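Local structure of glutaredoxin (Methanosarcina mazei, 3NZN) at residues K23-G28 with D50-D55. The protein probably acts as a thiol-disulfide oxidoreductase of the glutaredoxin family, with a redox-active disulfide in a thioredoxin-like fold. Residues are numbered along the deposited sequence; the frame is centred on the assembly and turned at random.
Sequences KVIMYG and DYVYVD. With SO4 (sulfate ion), chain F; SO4 (sulfate ion), chain D.
Strands 24-28 and 49-53 pair in parallel at the centre of the sheet, as the two strands of a right-handed beta-alpha-beta crossover, a motif of the thioredoxin fold. Their axes approach to 4.6 Å and their directions differ by 17°. Five backbone hydrogen bonds alternate across the seam: D50 N to V24 O, M26 N to D50 O, V52 N to M26 O, G28 N to V52 O and V54 N to G28 O. The last carries the ladder into the 3-10 turn; G28 N lies 2.8 Å from V52 O. Just before the strand, K23 bends at chi2 (62°) and swings its amine across to D50, where NZ lies 2.9 Å from OD2 in a salt bridge. On the face of I25 and Y27, I25 CD1 packs 4.0 Å from V52 CG2. The Y27 ring lies alongside V52, CD1 3.9 Å from V52 CB, while V54 CG2 meets its edge. On the other face, M26 CE reaches Y51 CB at 4.0 Å, and Y51 OH donates to a sulfate, probably from the crystallisation liquor, and also bonds K10 NZ. Helix 59-72 packs on Y27 and V54, and helix 33-45 on M26, Y51 and Y53; strands 77-83 and 10-15 flank the pair.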
# COMPACT_ATOMS: atom_id res chain seq x y z
N LYS A 23 2.49 -25.38 -7.56
CA LYS A 23 2.03 -24.15 -6.93
C LYS A 23 2.35 -23.01 -7.89
O LYS A 23 3.49 -22.76 -8.21
CB LYS A 23 2.71 -23.96 -5.60
CG LYS A 23 2.16 -22.67 -4.87
CD LYS A 23 0.65 -22.69 -4.53
CE LYS A 23 0.25 -21.51 -3.69
NZ LYS A 23 -0.94 -21.86 -2.93
N VAL A 24 1.34 -22.28 -8.28
CA VAL A 24 1.48 -21.11 -9.11
C VAL A 24 0.57 -20.02 -8.47
O VAL A 24 -0.60 -20.25 -8.38
CB VAL A 24 1.05 -21.36 -10.55
CG1 VAL A 24 1.12 -20.15 -11.48
CG2 VAL A 24 1.89 -22.56 -11.19
N ILE A 25 1.19 -18.89 -8.09
CA ILE A 25 0.42 -17.83 -7.40
C ILE A 25 0.78 -16.46 -7.97
O ILE A 25 1.88 -16.13 -8.08
CB ILE A 25 0.57 -17.92 -5.88
CG1 ILE A 25 -0.30 -16.83 -5.20
CG2 ILE A 25 1.93 -17.76 -5.50
CD1 ILE A 25 -0.66 -17.22 -3.82
N MET A 26 -0.28 -15.78 -8.40
CA MET A 26 -0.12 -14.40 -8.85
C MET A 26 -0.61 -13.42 -7.76
O MET A 26 -1.70 -13.47 -7.36
CB MET A 26 -0.93 -14.13 -10.15
CG MET A 26 -0.70 -12.68 -10.73
SD MET A 26 -2.01 -12.02 -11.85
CE MET A 26 -2.92 -13.50 -11.90
N TYR A 27 0.35 -12.62 -7.28
CA TYR A 27 0.01 -11.45 -6.44
C TYR A 27 -0.25 -10.24 -7.33
O TYR A 27 0.54 -9.88 -8.08
CB TYR A 27 1.10 -11.17 -5.43
CG TYR A 27 1.21 -12.28 -4.42
CD1 TYR A 27 0.46 -12.28 -3.26
CD2 TYR A 27 2.10 -13.33 -4.60
CE1 TYR A 27 0.57 -13.30 -2.32
CE2 TYR A 27 2.20 -14.36 -3.66
CZ TYR A 27 1.45 -14.33 -2.56
OH TYR A 27 1.65 -15.40 -1.71
N GLY A 28 -1.44 -9.66 -7.14
CA GLY A 28 -1.81 -8.52 -7.94
C GLY A 28 -2.58 -7.46 -7.13
O GLY A 28 -2.70 -7.59 -5.91
N ASP A 50 -3.43 -19.88 -8.30
CA ASP A 50 -4.10 -18.99 -7.35
C ASP A 50 -3.74 -17.55 -7.71
O ASP A 50 -2.72 -17.25 -8.19
CB ASP A 50 -3.58 -19.29 -5.96
CG ASP A 50 -3.88 -20.64 -5.48
OD1 ASP A 50 -4.68 -21.35 -6.06
OD2 ASP A 50 -3.24 -20.99 -4.51
N TYR A 51 -4.65 -16.66 -7.25
CA TYR A 51 -4.38 -15.20 -7.33
C TYR A 51 -4.90 -14.54 -6.02
O TYR A 51 -5.78 -15.03 -5.38
CB TYR A 51 -4.90 -14.58 -8.57
CG TYR A 51 -6.36 -14.57 -8.73
CD1 TYR A 51 -7.09 -13.47 -8.30
CD2 TYR A 51 -7.06 -15.69 -9.16
CE1 TYR A 51 -8.43 -13.45 -8.41
CE2 TYR A 51 -8.44 -15.67 -9.28
CZ TYR A 51 -9.11 -14.54 -8.88
OH TYR A 51 -10.46 -14.47 -8.95
N VAL A 52 -4.18 -13.44 -5.74
CA VAL A 52 -4.47 -12.63 -4.50
C VAL A 52 -4.42 -11.19 -4.93
O VAL A 52 -3.52 -10.72 -5.58
CB VAL A 52 -3.35 -12.89 -3.48
CG1 VAL A 52 -3.54 -12.01 -2.21
CG2 VAL A 52 -3.33 -14.38 -3.08
N TYR A 53 -5.51 -10.44 -4.46
CA TYR A 53 -5.52 -9.01 -4.65
C TYR A 53 -5.06 -8.33 -3.35
O TYR A 53 -5.85 -8.31 -2.34
CB TYR A 53 -6.92 -8.54 -5.02
CG TYR A 53 -7.37 -8.99 -6.40
CD1 TYR A 53 -6.50 -9.00 -7.48
CD2 TYR A 53 -8.66 -9.38 -6.62
CE1 TYR A 53 -6.93 -9.42 -8.73
CE2 TYR A 53 -9.10 -9.81 -7.90
CZ TYR A 53 -8.22 -9.83 -8.90
OH TYR A 53 -8.64 -10.29 -10.16
N VAL A 54 -3.86 -7.95 -3.30
CA VAL A 54 -3.22 -7.55 -2.06
C VAL A 54 -3.96 -6.22 -1.51
O VAL A 54 -4.06 -6.15 -0.24
CB VAL A 54 -1.75 -7.26 -2.25
CG1 VAL A 54 -1.09 -6.69 -1.05
CG2 VAL A 54 -0.97 -8.58 -2.62
N ASP A 55 -4.44 -5.42 -2.36
CA ASP A 55 -5.13 -4.21 -1.88
C ASP A 55 -6.45 -4.53 -1.29
O ASP A 55 -7.04 -3.62 -0.64
CB ASP A 55 -5.35 -3.28 -3.01
CG ASP A 55 -6.20 -3.86 -4.10
OD1 ASP A 55 -5.91 -4.96 -4.62
OD2 ASP A 55 -7.10 -3.21 -4.60
S SO4 F . -13.00 -16.63 -9.87
O1 SO4 F . -13.49 -17.79 -9.04
O2 SO4 F . -13.35 -16.88 -11.27
O3 SO4 F . -13.60 -15.44 -9.46
O4 SO4 F . -11.52 -16.72 -9.68
S SO4 D . 5.68 -27.68 -6.51
O1 SO4 D . 5.72 -27.93 -5.09
O2 SO4 D . 4.83 -28.79 -7.10
O3 SO4 D . 4.95 -26.35 -6.40
O4 SO4 D . 7.13 -27.63 -7.02